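Local coordinates for protein EvdMO1 (PDB 5T39) that probably transfers a methyl group from S-adenosylmethionine to an intermediate, perhaps a sugar, in everninomicin biosynthesis, through the Rossmann-like methyltransferase domain of a bifunctional methyltransferase-oxidase, at residues L163-I173 with A223-V231. Sequence-based numbering, arbitrary orientation.
Sequences LKDAARVSAGI and AALENAGFV
Phe-230, just past the end of helix 218-228, pushes its ring into the turn by which helix 159-169 passes into strand 172-180. Ile-173 CG2 sits almost squarely over one face of the Phe-230 ring, 3.7 Å from the centroid and 6° off the normal, a CH-pi contact. A chi1 of -171° sets Ile-173 CG1 anti to the backbone N and CG2 between N and the carbonyl carbon, from where CG2 meets the ring face. Backbone atoms meet the ring edge: Ala-171 C lies in the ring plane, 3.9 Å from Phe-230 CE1, and Leu-163 O comes near that plane at 3.5 Å from Phe-230 CE2. Ala-167 CB also touches Phe-230 CE2. Replacing Phe-230 by an alanine would probably leave Ile-173 CG2 without its aromatic partner and open a gap between the turn and helix 218-228.

Beside the ring the axes of segments 163-169 and 223-228 approach to 8.9 Å and run 31° from parallel, a spacing allowed by small residues: Ala-228 CB rests on the Leu-163 backbone, 3.7 Å from Leu-163 O, and Ala-167 CB is 3.1 Å from Ala-228 O. Farther along, Leu-163 CD1 packs against both Ala-224 CB and Leu-225 CD2, at 3.9 and 4.0 Å. Gly-229, with positive phi, ends helix 218-228 in a Schellman motif, directly before Phe-230. Ser-170 OG accepts from Gly-172 N in an ST turn and is also hydrogen-bonded to Phe-144 O. The contact thus joins two helices of the Rossmann-like fold to the start of strand 172-180, which lies between strands 146-150 and 244-252 of the seven-stranded sheet; Ile-173 pairs with Gly-251 and packs on Cys-149.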
loop_
_atom_site.group_PDB
_atom_site.type_symbol
_atom_site.label_atom_id
_atom_site.label_comp_id
_atom_site.label_asym_id
_atom_site.label_seq_id
_atom_site.Cartn_x
_atom_site.Cartn_y
_atom_site.Cartn_z
ATOM N N LEU A 163 -11.209 0.766 4.901
ATOM C CA LEU A 163 -11.313 2.212 4.985
ATOM C C LEU A 163 -11.705 2.655 6.389
ATOM O O LEU A 163 -11.175 3.644 6.901
ATOM C CB LEU A 163 -12.298 2.724 3.937
ATOM C CG LEU A 163 -11.906 2.427 2.489
ATOM C CD1 LEU A 163 -13.010 2.862 1.551
ATOM C CD2 LEU A 163 -10.581 3.069 2.089
ATOM N N LYS A 164 -12.637 1.937 7.025
ATOM C CA LYS A 164 -12.972 2.234 8.416
ATOM C C LYS A 164 -11.760 2.087 9.320
ATOM O O LYS A 164 -11.563 2.889 10.240
ATOM C CB LYS A 164 -14.077 1.313 8.907
ATOM C CG LYS A 164 -15.448 1.707 8.467
ATOM C CD LYS A 164 -16.510 0.787 9.048
ATOM C CE LYS A 164 -16.580 0.876 10.567
ATOM N NZ LYS A 164 -17.657 0.014 11.138
ATOM N N ASP A 165 -10.947 1.057 9.093
ATOM C CA ASP A 165 -9.755 0.864 9.917
ATOM C C ASP A 165 -8.773 2.012 9.756
ATOM O O ASP A 165 -8.175 2.461 10.735
ATOM C CB ASP A 165 -9.104 -0.472 9.579
ATOM C CG ASP A 165 -9.707 -1.606 10.360
ATOM O OD1 ASP A 165 -10.076 -1.365 11.531
ATOM O OD2 ASP A 165 -9.808 -2.725 9.816
ATOM N N ALA A 166 -8.603 2.513 8.535
ATOM C CA ALA A 166 -7.754 3.680 8.350
ATOM C C ALA A 166 -8.283 4.868 9.143
ATOM O O ALA A 166 -7.509 5.591 9.779
ATOM C CB ALA A 166 -7.659 4.016 6.866
ATOM N N ALA A 167 -9.599 5.080 9.116
ATOM C CA ALA A 167 -10.214 6.171 9.865
ATOM C C ALA A 167 -10.079 5.988 11.372
ATOM O O ALA A 167 -10.105 6.973 12.117
ATOM C CB ALA A 167 -11.692 6.316 9.489
ATOM N N ARG A 168 -9.942 4.755 11.849
ATOM C CA ARG A 168 -9.774 4.567 13.284
ATOM C C ARG A 168 -8.459 5.144 13.775
ATOM O O ARG A 168 -8.347 5.494 14.953
ATOM C CB ARG A 168 -9.858 3.092 13.652
ATOM C CG ARG A 168 -11.264 2.560 13.735
ATOM C CD ARG A 168 -11.272 1.166 14.354
ATOM N NE ARG A 168 -12.620 0.622 14.444
ATOM C CZ ARG A 168 -13.200 -0.117 13.505
ATOM N NH1 ARG A 168 -12.557 -0.417 12.383
ATOM N NH2 ARG A 168 -14.433 -0.560 13.687
ATOM N N VAL A 169 -7.455 5.235 12.903
ATOM C CA VAL A 169 -6.116 5.646 13.311
ATOM C C VAL A 169 -5.679 6.983 12.735
ATOM O O VAL A 169 -4.621 7.488 13.150
ATOM C CB VAL A 169 -5.062 4.559 13.001
ATOM C CG1 VAL A 169 -5.478 3.231 13.619
ATOM C CG2 VAL A 169 -4.842 4.400 11.487
ATOM N N SER A 170 -6.431 7.569 11.805
ATOM C CA SER A 170 -5.956 8.749 11.092
ATOM C C SER A 170 -7.122 9.518 10.493
ATOM O O SER A 170 -8.199 8.971 10.250
ATOM C CB SER A 170 -5.014 8.332 9.961
ATOM O OG SER A 170 -4.406 9.441 9.332
ATOM N N ALA A 171 -6.856 10.780 10.184
ATOM C CA ALA A 171 -7.819 11.637 9.509
ATOM C C ALA A 171 -7.494 11.827 8.039
ATOM O O ALA A 171 -8.180 12.605 7.365
ATOM C CB ALA A 171 -7.904 13.000 10.204
ATOM N N GLY A 172 -6.467 11.166 7.522
ATOM C CA GLY A 172 -6.109 11.311 6.131
ATOM C C GLY A 172 -5.764 9.983 5.496
ATOM O O GLY A 172 -5.103 9.149 6.118
ATOM N N ILE A 173 -6.190 9.787 4.254
ATOM C CA ILE A 173 -5.819 8.604 3.488
ATOM C C ILE A 173 -5.449 9.016 2.074
ATOM O O ILE A 173 -6.122 9.842 1.450
ATOM C CB ILE A 173 -6.938 7.538 3.505
ATOM C CG1 ILE A 173 -6.450 6.218 2.877
ATOM C CG2 ILE A 173 -8.221 8.052 2.831
ATOM C CD1 ILE A 173 -7.427 5.079 3.048
ATOM N N ALA A 223 -19.254 6.001 -1.335
ATOM C CA ALA A 223 -20.053 5.831 -0.127
ATOM C C ALA A 223 -19.231 5.224 1.003
ATOM O O ALA A 223 -19.353 5.638 2.157
ATOM C CB ALA A 223 -21.283 4.973 -0.415
ATOM N N ALA A 224 -18.386 4.236 0.690
ATOM C CA ALA A 224 -17.570 3.597 1.722
ATOM C C ALA A 224 -16.572 4.580 2.321
ATOM O O ALA A 224 -16.327 4.568 3.532
ATOM C CB ALA A 224 -16.849 2.389 1.134
ATOM N N LEU A 225 -15.999 5.455 1.492
ATOM C CA LEU A 225 -15.126 6.502 2.010
ATOM C C LEU A 225 -15.889 7.423 2.943
ATOM O O LEU A 225 -15.439 7.704 4.063
ATOM C CB LEU A 225 -14.535 7.304 0.849
ATOM C CG LEU A 225 -13.367 6.625 0.157
ATOM C CD1 LEU A 225 -13.157 7.212 -1.218
ATOM C CD2 LEU A 225 -12.105 6.743 1.008
ATOM N N GLU A 226 -17.057 7.902 2.489
ATOM C CA GLU A 226 -17.896 8.789 3.295
ATOM C C GLU A 226 -18.273 8.131 4.615
ATOM O O GLU A 226 -18.186 8.749 5.681
ATOM C CB GLU A 226 -19.160 9.148 2.498
ATOM C CG GLU A 226 -20.284 9.873 3.265
ATOM C CD GLU A 226 -20.079 11.367 3.386
ATOM O OE1 GLU A 226 -20.871 12.005 4.109
ATOM O OE2 GLU A 226 -19.146 11.908 2.761
ATOM N N ASN A 227 -18.699 6.871 4.554
ATOM C CA ASN A 227 -19.201 6.188 5.734
ATOM C C ASN A 227 -18.092 5.898 6.733
ATOM O O ASN A 227 -18.359 5.784 7.935
ATOM C CB ASN A 227 -19.914 4.905 5.318
ATOM C CG ASN A 227 -21.197 5.181 4.550
ATOM O OD1 ASN A 227 -21.759 6.271 4.647
ATOM N ND2 ASN A 227 -21.676 4.196 3.803
ATOM N N ALA A 228 -16.847 5.782 6.261
ATOM C CA ALA A 228 -15.711 5.638 7.160
ATOM C C ALA A 228 -15.370 6.946 7.856
ATOM O O ALA A 228 -14.664 6.925 8.873
ATOM C CB ALA A 228 -14.494 5.163 6.380
ATOM N N GLY A 229 -15.848 8.076 7.330
ATOM C CA GLY A 229 -15.563 9.388 7.872
ATOM C C GLY A 229 -14.748 10.274 6.963
ATOM O O GLY A 229 -14.516 11.430 7.312
ATOM N N PHE A 230 -14.298 9.781 5.814
ATOM C CA PHE A 230 -13.531 10.591 4.870
ATOM C C PHE A 230 -14.524 11.363 4.016
ATOM O O PHE A 230 -14.862 10.992 2.890
ATOM C CB PHE A 230 -12.597 9.714 4.047
ATOM C CG PHE A 230 -11.580 8.988 4.874
ATOM C CD1 PHE A 230 -10.552 9.679 5.480
ATOM C CD2 PHE A 230 -11.639 7.613 5.037
ATOM C CE1 PHE A 230 -9.613 9.028 6.246
ATOM C CE2 PHE A 230 -10.693 6.961 5.793
ATOM C CZ PHE A 230 -9.676 7.670 6.403
ATOM N N VAL A 231 -15.015 12.456 4.602
ATOM C CA VAL A 231 -16.110 13.224 4.026
ATOM C C VAL A 231 -15.636 14.232 2.990
ATOM O O VAL A 231 -16.452 14.726 2.208
ATOM C CB VAL A 231 -16.948 13.904 5.126
ATOM C CG1 VAL A 231 -17.628 12.866 6.004
ATOM C CG2 VAL A 231 -16.099 14.852 5.960
#